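Putative isochorismatase hydrolase (Oleispira antarctica, PDB 3LQY) probably acts as a hydrolase of the isochorismatase-like family, although its natural substrate is not established. Local coordinates at residues N17-T22 with A26-V31; P67-L70 with G75-I78; L116-A121 with A129-A134; T150-F155 with V160-V165; A172-F175 with N179-S182. One frame throughout, in Å; residues are numbered along the deposited sequence.

Overall arrangement
The chain builds a parallel alpha/beta sheet, and the five contacts follow one another along it without nesting or crossing. Contact 1 closes the loop between strand 8-13 and helix 33-49. Contact 2 closes a turn in the long link from strand 54-59 to strand 90-93 and touches contact 1 through Asp18, Tyr19 and Phe69. Contact 3 packs strand 115-121 on helix 128-137 near the centre of the chain, and its Ala121 meets Tyr19 and Leu30 of contact 1. Contact 4 folds a hairpin back onto the start of helix 162-173 and bonds to contact 1 through Val31 and Thr150. Contact 5 joins the end of that helix to edge strand 179-181, touching contact 3.

Contact 1 of 5, residues N17-T22 with A26-V31; sequences NDYFST and AKNPLV
The Tyr19 ring takes Leu30 CD1 over one face in a CH-pi contact, the methyl 3.8 Å from the ring centroid and offset toward the rim, while Asn28 O sits in plane at the edge, 3.2 Å from Tyr19 CD1. Phe69 adds an edge-to-face ring contact. The setting is the loop after strand 8-13, the first strand along the chain in the parallel alpha/beta sheet, where a short 3-10 turn at 17-19 is wrapped by residues 26-31. Two backbone bonds join the segments, Asn28 N to Asp18 O and the straighter Leu30 N to Tyr19 O (2.8 Å, 167°). Asp18 OD1 takes Lys27 N at 3.1 Å from above its carboxylate plane, and OD2 accepts from Phe69 N. Lys27 bends at its last torsion (chi4 87°), and its NZ reaches the carboxylate through water 1 to OD1 and water 2 to OD2. With an alanine in place of Asp18, Lys27 N and Phe69 N would probably lose their acceptor, and the ammonium group would be likely to swing away. Ala26 CB packs 3.2 Å from Phe20 O. At the far end water 3 accepts from Ser21 N at 2.8 Å and donates to Leu30 O at 2.9 Å.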
# COMPACT_ATOMS: atom_id res chain seq x y z
N ASN A 17 8.79 7.63 4.15
CA ASN A 17 9.32 8.95 3.85
C ASN A 17 10.09 9.10 2.56
O ASN A 17 9.93 10.10 1.83
CB ASN A 17 10.23 9.39 5.01
CG ASN A 17 9.43 9.82 6.24
OD1 ASN A 17 8.35 10.39 6.12
ND2 ASN A 17 9.97 9.53 7.42
N ASP A 18 10.98 8.16 2.26
CA ASP A 18 11.76 8.25 0.97
C ASP A 18 10.96 8.43 -0.32
O ASP A 18 11.53 8.81 -1.36
CB ASP A 18 12.75 7.08 0.80
CG ASP A 18 14.05 7.22 1.61
OD1 ASP A 18 14.49 8.36 1.86
OD2 ASP A 18 14.62 6.18 2.04
N TYR A 19 9.67 8.15 -0.25
CA TYR A 19 8.76 8.30 -1.39
C TYR A 19 8.16 9.66 -1.60
O TYR A 19 7.64 9.95 -2.65
CB TYR A 19 7.62 7.26 -1.31
CG TYR A 19 7.97 5.82 -1.67
CD1 TYR A 19 9.06 5.53 -2.48
CD2 TYR A 19 7.16 4.78 -1.25
CE1 TYR A 19 9.32 4.23 -2.89
CE2 TYR A 19 7.41 3.44 -1.64
CZ TYR A 19 8.52 3.18 -2.45
OH TYR A 19 8.78 1.89 -2.81
N PHE A 20 8.32 10.56 -0.64
CA PHE A 20 7.63 11.84 -0.66
C PHE A 20 8.61 12.93 -1.07
O PHE A 20 9.61 13.21 -0.34
CB PHE A 20 7.17 12.15 0.77
CG PHE A 20 5.99 11.33 1.24
CD1 PHE A 20 4.76 11.91 1.36
CD2 PHE A 20 6.14 9.97 1.57
CE1 PHE A 20 3.65 11.16 1.85
CE2 PHE A 20 5.06 9.20 2.03
CZ PHE A 20 3.82 9.80 2.18
N SER A 21 8.33 13.64 -2.14
CA SER A 21 9.23 14.72 -2.54
C SER A 21 9.23 15.88 -1.51
O SER A 21 10.21 16.63 -1.44
CB SER A 21 8.90 15.25 -3.90
OG SER A 21 7.57 15.71 -3.92
N THR A 22 8.16 15.99 -0.70
CA THR A 22 8.12 16.95 0.42
C THR A 22 8.99 16.52 1.60
O THR A 22 9.19 17.32 2.52
CB THR A 22 6.66 17.23 0.91
OG1 THR A 22 6.06 16.03 1.41
CG2 THR A 22 5.77 17.79 -0.22
N ALA A 26 14.61 12.83 0.55
CA ALA A 26 13.88 11.62 0.08
C ALA A 26 14.75 10.97 -0.98
O ALA A 26 15.18 11.64 -1.91
CB ALA A 26 12.52 12.01 -0.48
N LYS A 27 15.00 9.65 -0.88
CA LYS A 27 15.91 8.98 -1.82
C LYS A 27 15.20 8.37 -3.04
O LYS A 27 15.88 7.84 -3.98
CB LYS A 27 16.75 7.90 -1.12
CG LYS A 27 17.80 8.40 -0.05
CD LYS A 27 18.45 7.21 0.68
CE LYS A 27 19.43 7.57 1.82
NZ LYS A 27 18.80 7.78 3.17
N ASN A 28 13.86 8.40 -3.06
CA ASN A 28 13.13 7.73 -4.15
C ASN A 28 11.75 8.36 -4.31
O ASN A 28 10.74 7.66 -4.19
CB ASN A 28 13.03 6.22 -3.87
CG ASN A 28 12.91 5.37 -5.15
OD1 ASN A 28 13.92 5.00 -5.79
ND2 ASN A 28 11.68 5.03 -5.52
N PRO A 29 11.70 9.70 -4.51
CA PRO A 29 10.46 10.45 -4.55
C PRO A 29 9.59 9.97 -5.69
O PRO A 29 10.13 9.68 -6.79
CB PRO A 29 10.91 11.91 -4.73
CG PRO A 29 12.23 11.81 -5.36
CD PRO A 29 12.86 10.57 -4.76
N LEU A 30 8.31 9.80 -5.40
CA LEU A 30 7.33 9.36 -6.39
C LEU A 30 6.48 10.54 -6.77
O LEU A 30 6.57 11.59 -6.15
CB LEU A 30 6.42 8.30 -5.78
CG LEU A 30 7.11 7.10 -5.18
CD1 LEU A 30 6.02 6.17 -4.60
CD2 LEU A 30 8.00 6.31 -6.16
N VAL A 31 5.65 10.34 -7.77
CA VAL A 31 4.74 11.37 -8.28
C VAL A 31 3.43 11.31 -7.52
O VAL A 31 2.80 10.27 -7.48
CB VAL A 31 4.46 11.17 -9.78
CG1 VAL A 31 3.36 12.10 -10.23
CG2 VAL A 31 5.75 11.37 -10.59
O HOH W 1 16.36 9.62 3.22
O HOH W 2 16.77 5.55 3.56
O HOH W 3 6.14 13.22 -3.85

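Contact 2 of 5, residues P67-L70 with G75-I78; sequences PFFL and GAKI
Phe69 and Ala76 carry this contact, the aromatic side chain standing beside the small residue while the Ala76 methyl points toward the opposing backbone. That methyl meets two backbone atoms of 67-70: Ala76 CB lies 3.5 Å from Leu70 O and 3.9 Å from Phe69 CA. The beta carbons themselves are further apart, with Phe69 CB 4.2 Å from Ala76 CB. The Phe69 ring leaves its backbone with CG beside the backbone N (chi1 -60°), and this carries one rim past the 75-76 peptide. Gly75 O then meets that rim near the ring plane, 3.7 Å from both Phe69 CD1 and Phe69 CE1, where a carbonyl oxygen faces the slightly positive ring hydrogens. Ala76 CA approaches Phe69 CD1 obliquely. Over one face of the same ring stands its chain neighbour: Phe68 CD2 lies 3.5 Å above the plane, over the ring centre. Phe69 itself has left-handed backbone angles (phi 49°, psi 53°), consistent with a turn of the chain here. From the loop after strand 8-13, Asp18 N bonds to Gly75 O. Ala76 O in turn accepts from Gln16 NE2 and Arg58 NH1. The whole is a compact loop closure in the long connection leaving the C-terminal end of strand 54-59, the end of the parallel sheet at which alpha/beta folds commonly place their active sites.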
# COMPACT_ATOMS: atom_id res chain seq x y z
N PRO A 67 19.75 1.71 -2.17
CA PRO A 67 19.44 2.99 -2.83
C PRO A 67 18.45 3.88 -2.07
O PRO A 67 18.54 5.09 -2.16
CB PRO A 67 18.82 2.56 -4.16
CG PRO A 67 18.25 1.23 -3.87
CD PRO A 67 19.17 0.57 -2.92
N PHE A 68 17.51 3.26 -1.37
CA PHE A 68 16.51 3.95 -0.58
C PHE A 68 16.03 2.95 0.46
O PHE A 68 16.41 1.77 0.40
CB PHE A 68 15.35 4.49 -1.43
CG PHE A 68 14.57 3.44 -2.21
CD1 PHE A 68 15.14 2.80 -3.30
CD2 PHE A 68 13.26 3.15 -1.89
CE1 PHE A 68 14.40 1.84 -4.03
CE2 PHE A 68 12.50 2.23 -2.64
CZ PHE A 68 13.08 1.57 -3.67
N PHE A 69 15.21 3.40 1.39
CA PHE A 69 14.77 2.56 2.50
C PHE A 69 15.93 1.85 3.18
O PHE A 69 15.89 0.65 3.43
CB PHE A 69 13.69 1.58 2.09
CG PHE A 69 12.44 2.23 1.56
CD1 PHE A 69 12.10 3.53 1.91
CD2 PHE A 69 11.52 1.50 0.80
CE1 PHE A 69 10.93 4.11 1.44
CE2 PHE A 69 10.36 2.09 0.35
CZ PHE A 69 10.06 3.38 0.68
N LEU A 70 16.92 2.66 3.56
CA LEU A 70 18.09 2.13 4.23
C LEU A 70 17.59 1.59 5.54
O LEU A 70 16.68 2.15 6.14
CB LEU A 70 19.17 3.18 4.41
CG LEU A 70 20.11 3.31 3.20
CD1 LEU A 70 19.39 3.83 1.96
CD2 LEU A 70 21.26 4.22 3.53
N GLY A 75 14.39 7.61 6.50
CA GLY A 75 13.80 7.61 5.16
C GLY A 75 12.89 6.39 4.98
O GLY A 75 11.94 6.41 4.15
N ALA A 76 13.15 5.36 5.78
CA ALA A 76 12.36 4.10 5.76
C ALA A 76 11.23 4.08 6.77
O ALA A 76 10.52 3.09 6.88
CB ALA A 76 13.27 2.90 6.03
N LYS A 77 11.06 5.16 7.51
CA LYS A 77 9.97 5.27 8.48
C LYS A 77 8.68 5.61 7.75
O LYS A 77 8.72 6.31 6.76
CB LYS A 77 10.28 6.36 9.53
CG LYS A 77 11.43 6.01 10.44
CD LYS A 77 11.72 7.19 11.45
CE LYS A 77 12.87 6.87 12.37
NZ LYS A 77 13.23 8.10 13.16
N ILE A 78 7.55 5.12 8.27
CA ILE A 78 6.22 5.48 7.75
C ILE A 78 6.03 6.97 7.96
O ILE A 78 6.31 7.53 9.06
CB ILE A 78 5.10 4.76 8.51
CG1 ILE A 78 5.14 3.26 8.24
CG2 ILE A 78 3.72 5.37 8.16
CD1 ILE A 78 4.08 2.47 9.01

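Contact 3 of 5, residues L116-A121 with A129-A134; sequences LVIVGA and AVTRAA
Ile118 sets CG1 beside its backbone N and CG2 anti to that N (chi1 -70°), and the resulting fork sends two branches at the helix. Its CG2 meets Val130 CG1 tip to tip at 4.2 Å. Its CD1, at the end of an extended chain (chi2 154°), crosses Thr131 and stops 3.6 Å from Thr131 OG1. That hydroxyl is not left to face methyl groups alone, because it is hydrogen-bonded to Ile127 O, just before the helix begins. Two residues back along the strand, on the same side of the sheet, Leu116 extends so that CD1 lies 3.7 Å from Ala134 CB. A small alanine methyl thus receives a long leucine, and the two elements meet mainly through side chains in a buried, largely apolar layer. Strand and helix run nearly antiparallel, their axes at 161° and 10.0 Å apart at closest approach. The helix also rests on the neighbouring strand 140-149, where Ala134 touches Cys141 and Thr131 touches Val143, while Leu173 of helix 162-173 packs against Thr131. Strand 115-121, helix 128-137 and the parallel neighbour strand 140-149 make a classic beta-alpha-beta crossover of the alpha/beta sheet. The link from strand to helix holds Cys126, present as 3-sulfinoalanine, at a position consistent with the nucleophilic cysteine of isochorismatase-like hydrolases.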
# COMPACT_ATOMS: atom_id res chain seq x y z
N LEU A 116 -9.48 -7.28 1.74
CA LEU A 116 -8.43 -6.26 1.89
C LEU A 116 -8.80 -5.00 1.11
O LEU A 116 -9.37 -5.07 0.01
CB LEU A 116 -7.09 -6.77 1.38
CG LEU A 116 -6.51 -8.03 2.01
CD1 LEU A 116 -5.24 -8.47 1.28
CD2 LEU A 116 -6.27 -7.85 3.48
N VAL A 117 -8.47 -3.85 1.68
CA VAL A 117 -8.52 -2.57 0.96
C VAL A 117 -7.08 -2.09 0.92
O VAL A 117 -6.46 -1.94 1.97
CB VAL A 117 -9.42 -1.53 1.65
CG1 VAL A 117 -9.24 -0.15 0.99
CG2 VAL A 117 -10.87 -1.96 1.57
N ILE A 118 -6.55 -1.91 -0.29
CA ILE A 118 -5.10 -1.73 -0.51
C ILE A 118 -4.79 -0.31 -0.92
O ILE A 118 -5.44 0.24 -1.81
CB ILE A 118 -4.61 -2.73 -1.56
CG1 ILE A 118 -4.64 -4.15 -0.95
CG2 ILE A 118 -3.22 -2.39 -2.08
CD1 ILE A 118 -4.79 -5.29 -2.00
N VAL A 119 -3.81 0.28 -0.24
CA VAL A 119 -3.35 1.62 -0.56
C VAL A 119 -1.82 1.61 -0.42
O VAL A 119 -1.23 0.70 0.16
CB VAL A 119 -4.01 2.69 0.35
CG1 VAL A 119 -5.57 2.53 0.35
CG2 VAL A 119 -3.42 2.68 1.79
N GLY A 120 -1.17 2.61 -0.98
CA GLY A 120 0.28 2.71 -0.83
C GLY A 120 1.07 2.81 -2.13
O GLY A 120 0.61 3.38 -3.10
N ALA A 121 2.26 2.25 -2.13
CA ALA A 121 3.25 2.54 -3.17
C ALA A 121 4.23 1.37 -3.29
O ALA A 121 4.46 0.68 -2.30
CB ALA A 121 3.99 3.84 -2.85
N ALA A 129 2.04 -6.35 -7.05
CA ALA A 129 2.45 -7.64 -6.45
C ALA A 129 1.53 -8.09 -5.35
O ALA A 129 1.15 -9.23 -5.30
CB ALA A 129 3.91 -7.57 -5.88
N VAL A 130 1.21 -7.21 -4.40
CA VAL A 130 0.41 -7.68 -3.27
C VAL A 130 -1.03 -7.98 -3.67
O VAL A 130 -1.65 -8.90 -3.12
CB VAL A 130 0.45 -6.69 -2.03
CG1 VAL A 130 -0.36 -5.44 -2.27
CG2 VAL A 130 -0.06 -7.41 -0.80
N THR A 131 -1.58 -7.19 -4.59
CA THR A 131 -2.96 -7.40 -4.98
C THR A 131 -3.12 -8.75 -5.68
O THR A 131 -4.01 -9.54 -5.36
CB THR A 131 -3.46 -6.27 -5.89
OG1 THR A 131 -3.24 -5.02 -5.22
CG2 THR A 131 -4.93 -6.43 -6.17
N ARG A 132 -2.22 -9.05 -6.60
CA ARG A 132 -2.27 -10.31 -7.35
C ARG A 132 -1.94 -11.47 -6.46
O ARG A 132 -2.59 -12.52 -6.55
CB ARG A 132 -1.29 -10.27 -8.52
CG ARG A 132 -1.69 -9.24 -9.53
CD ARG A 132 -0.80 -9.36 -10.76
NE ARG A 132 -1.05 -8.31 -11.73
CZ ARG A 132 -1.25 -8.46 -13.04
NH1 ARG A 132 -1.30 -9.67 -13.63
NH2 ARG A 132 -1.42 -7.39 -13.77
N ALA A 133 -0.98 -11.30 -5.54
CA ALA A 133 -0.66 -12.38 -4.61
C ALA A 133 -1.84 -12.68 -3.68
O ALA A 133 -2.16 -13.87 -3.42
CB ALA A 133 0.61 -12.06 -3.81
N ALA A 134 -2.48 -11.62 -3.19
CA ALA A 134 -3.59 -11.74 -2.25
C ALA A 134 -4.82 -12.40 -2.90
O ALA A 134 -5.41 -13.29 -2.32
CB ALA A 134 -3.97 -10.39 -1.64

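Contact 4 of 5, residues T150-F155 with V160-V165; sequences TLDLEF and VPAAQV
Leu153 and Val160 form an antiparallel hydrogen-bonded pair, Val160 N to Leu153 O at 2.7 Å and Leu153 N to Val160 O at 3.0 Å, and from there the second segment turns straight into a helix. Asp152 reaches across to that turn. Its OD1 accepts from Ala162 N at 2.7 Å, met on the anti side and 30° out of the carboxylate plane, and the same oxygen lies 3.4 Å from Ala162 CB. Because Ala162 N belongs to the first turn, where amides lack partners within the helix, the carboxylate supplies an acceptor at the helix start. The motif is a beta-hairpin, strands 153-155 and 158-160, followed at once by helix 162-173 with Pro161 at its N-cap position. Pro161 O starts the helical bonding, accepting from both Gln164 N and Val165 N. One turn in, Val165 points at the first segment. CG1 stands anti to its backbone N (chi1 170°) and comes within 3.6 Å of Thr150 OG1, while CG2 lies 3.7 Å from Leu151 O. Leu153 crosses this valine at about a right angle, its CD1 4.0 Å from Val165 CG1. An alanine in place of Val165 would probably open a gap between the helix and Thr150 and Leu153, leaving the leucine tip less firmly held. Ala162 CB touches Leu151 C and also Val31 of the loop after strand 8-13. At the start of the first segment, Thr150 N bonds to a glycerol, probably from the crystallisation liquor.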
# COMPACT_ATOMS: atom_id res chain seq x y z
N THR A 150 2.97 6.08 -7.96
CA THR A 150 4.06 5.48 -8.70
C THR A 150 4.93 6.62 -9.26
O THR A 150 4.93 7.74 -8.74
CB THR A 150 3.49 4.47 -9.82
OG1 THR A 150 4.55 3.78 -10.51
CG2 THR A 150 2.58 5.19 -10.81
N LEU A 151 5.69 6.32 -10.29
CA LEU A 151 6.58 7.26 -10.92
C LEU A 151 6.69 7.02 -12.43
O LEU A 151 6.16 6.04 -13.00
CB LEU A 151 7.97 7.18 -10.26
CG LEU A 151 8.58 5.78 -10.02
CD1 LEU A 151 8.79 4.89 -11.20
CD2 LEU A 151 9.94 6.08 -9.33
N ASP A 152 7.40 7.93 -13.08
CA ASP A 152 7.61 7.84 -14.51
C ASP A 152 8.53 6.64 -14.79
O ASP A 152 9.56 6.47 -14.10
CB ASP A 152 8.28 9.10 -15.07
CG ASP A 152 7.42 10.35 -15.02
OD1 ASP A 152 6.25 10.30 -14.62
OD2 ASP A 152 7.95 11.44 -15.33
N LEU A 153 8.18 5.83 -15.82
CA LEU A 153 9.02 4.69 -16.23
C LEU A 153 9.52 4.86 -17.65
O LEU A 153 8.91 5.56 -18.45
CB LEU A 153 8.25 3.36 -16.10
CG LEU A 153 7.89 2.93 -14.67
CD1 LEU A 153 7.12 1.64 -14.74
CD2 LEU A 153 9.11 2.78 -13.78
N GLU A 154 10.66 4.23 -17.95
CA GLU A 154 11.19 4.21 -19.30
C GLU A 154 11.52 2.77 -19.68
O GLU A 154 11.97 1.96 -18.84
CB GLU A 154 12.43 5.14 -19.44
CG GLU A 154 13.01 5.24 -20.83
CD GLU A 154 14.14 4.23 -21.09
OE1 GLU A 154 14.53 3.52 -20.12
OE2 GLU A 154 14.65 4.19 -22.24
N PHE A 155 11.27 2.45 -20.93
CA PHE A 155 11.67 1.16 -21.41
C PHE A 155 12.04 1.23 -22.89
O PHE A 155 11.24 1.65 -23.74
CB PHE A 155 10.57 0.11 -21.20
CG PHE A 155 10.96 -1.22 -21.72
CD1 PHE A 155 11.92 -1.97 -21.07
CD2 PHE A 155 10.37 -1.74 -22.88
CE1 PHE A 155 12.33 -3.21 -21.57
CE2 PHE A 155 10.77 -2.99 -23.39
CZ PHE A 155 11.73 -3.73 -22.72
N VAL A 160 7.04 6.45 -20.13
CA VAL A 160 5.62 6.43 -19.82
C VAL A 160 5.47 7.31 -18.55
O VAL A 160 5.98 6.97 -17.49
CB VAL A 160 5.13 5.01 -19.47
CG1 VAL A 160 3.60 4.98 -19.33
CG2 VAL A 160 5.60 3.99 -20.54
N PRO A 161 4.75 8.43 -18.65
CA PRO A 161 4.57 9.25 -17.45
C PRO A 161 3.82 8.47 -16.37
O PRO A 161 3.11 7.49 -16.68
CB PRO A 161 3.70 10.40 -17.95
CG PRO A 161 3.85 10.40 -19.42
CD PRO A 161 4.08 9.03 -19.83
N ALA A 162 4.02 8.88 -15.13
CA ALA A 162 3.40 8.26 -13.97
C ALA A 162 1.88 8.12 -14.08
O ALA A 162 1.33 7.12 -13.66
CB ALA A 162 3.80 9.07 -12.66
N ALA A 163 1.19 9.09 -14.65
CA ALA A 163 -0.28 8.98 -14.76
C ALA A 163 -0.69 7.78 -15.63
O ALA A 163 -1.74 7.13 -15.40
CB ALA A 163 -0.86 10.23 -15.32
N GLN A 164 0.14 7.50 -16.64
CA GLN A 164 -0.15 6.42 -17.56
C GLN A 164 0.29 5.08 -17.01
O GLN A 164 -0.39 4.08 -17.22
CB GLN A 164 0.43 6.70 -18.92
CG GLN A 164 -0.51 7.61 -19.71
CD GLN A 164 -0.05 7.77 -21.12
OE1 GLN A 164 1.16 7.74 -21.36
NE2 GLN A 164 -0.98 7.96 -22.06
N VAL A 165 1.39 5.07 -16.25
CA VAL A 165 1.83 3.87 -15.55
C VAL A 165 0.70 3.42 -14.63
O VAL A 165 0.21 2.27 -14.70
CB VAL A 165 3.10 4.13 -14.79
CG1 VAL A 165 3.45 2.94 -13.84
CG2 VAL A 165 4.28 4.58 -15.78

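Contact 5 of 5, residues A172-F175 with N179-S182; sequences ALSF and NVAS
Val180 and Ser174 hold most of the surface buried here, with Leu173 making a minor contact. They mark the tail of a beta-alpha-beta crossover, in which helix 162-173 returns the chain from strand 140-149 to its parallel neighbour, the edge strand 179-181. Ser174 is the residue where the chain first leaves helical geometry, and the beta carbon of Val180 points toward this helix end. The valine sets CG1 anti to its backbone N (chi1 178°), which leaves CG2 beside that N as the branch that does the touching. Val180 CG2 presses on the helix end at 3.6 Å from Ser174 CA and 3.7 Å from Ser174 CB, and it stays 4.4 Å from Leu173 CB. The methyl thus lies against the backbone rather than between long side chains, and the junction is held mainly by this one branch. Leu173 itself also turns to helix 128-137, packing on Asp128 and Arg132. The strand behind Val180 is tied into the sheet by backbone bonds of Asn179 and Ala181 to strand 140-149. Ser174 OG, anti to its own N (chi1 168°), leads away from the methyl to water 4. That water stands over one face of the Phe175 ring, offset toward its rim; it lies 2.7 Å from Ser174 OG and accepts from Val180 N at 3.2 Å.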
# COMPACT_ATOMS: atom_id res chain seq x y z
N ALA A 172 -5.40 -2.93 -15.29
CA ALA A 172 -5.05 -4.35 -15.29
C ALA A 172 -5.69 -5.02 -14.07
O ALA A 172 -6.34 -6.07 -14.19
CB ALA A 172 -3.56 -4.55 -15.29
N LEU A 173 -5.56 -4.38 -12.90
CA LEU A 173 -6.08 -4.95 -11.64
C LEU A 173 -7.62 -4.92 -11.57
O LEU A 173 -8.23 -5.81 -11.00
CB LEU A 173 -5.47 -4.28 -10.42
CG LEU A 173 -3.96 -4.42 -10.13
CD1 LEU A 173 -3.53 -3.51 -8.93
CD2 LEU A 173 -3.58 -5.87 -9.91
N SER A 174 -8.25 -3.91 -12.15
CA SER A 174 -9.70 -3.73 -12.03
C SER A 174 -10.46 -4.93 -12.64
O SER A 174 -10.13 -5.38 -13.70
CB SER A 174 -10.05 -2.38 -12.65
OG SER A 174 -11.43 -2.19 -12.85
N PHE A 175 -11.41 -5.49 -11.88
CA PHE A 175 -12.16 -6.73 -12.13
C PHE A 175 -11.39 -8.05 -12.19
O PHE A 175 -11.89 -9.10 -11.70
CB PHE A 175 -13.03 -6.56 -13.38
CG PHE A 175 -13.94 -5.40 -13.28
CD1 PHE A 175 -13.65 -4.20 -13.92
CD2 PHE A 175 -15.06 -5.47 -12.46
CE1 PHE A 175 -14.48 -3.11 -13.78
CE2 PHE A 175 -15.91 -4.40 -12.35
CZ PHE A 175 -15.61 -3.21 -13.00
N ASN A 179 -11.66 -4.92 -6.89
CA ASN A 179 -12.47 -3.70 -7.00
C ASN A 179 -11.60 -2.45 -6.83
O ASN A 179 -11.16 -2.13 -5.74
CB ASN A 179 -13.62 -3.66 -5.96
CG ASN A 179 -14.52 -2.44 -6.15
OD1 ASN A 179 -14.81 -2.06 -7.29
ND2 ASN A 179 -14.98 -1.83 -5.05
N VAL A 180 -11.45 -1.72 -7.92
CA VAL A 180 -10.65 -0.51 -8.00
C VAL A 180 -11.64 0.64 -8.00
O VAL A 180 -12.54 0.74 -8.85
CB VAL A 180 -9.75 -0.48 -9.24
CG1 VAL A 180 -8.96 0.83 -9.34
CG2 VAL A 180 -8.78 -1.71 -9.25
N ALA A 181 -11.51 1.49 -6.99
CA ALA A 181 -12.47 2.53 -6.73
C ALA A 181 -11.79 3.64 -5.94
O ALA A 181 -10.67 3.46 -5.44
CB ALA A 181 -13.63 1.95 -5.93
N SER A 182 -12.47 4.78 -5.82
CA SER A 182 -11.96 5.95 -5.10
C SER A 182 -11.95 5.67 -3.60
O SER A 182 -12.77 4.89 -3.10
CB SER A 182 -12.88 7.16 -5.41
OG SER A 182 -12.60 8.27 -4.61
O HOH W 4 -13.02 -2.24 -10.64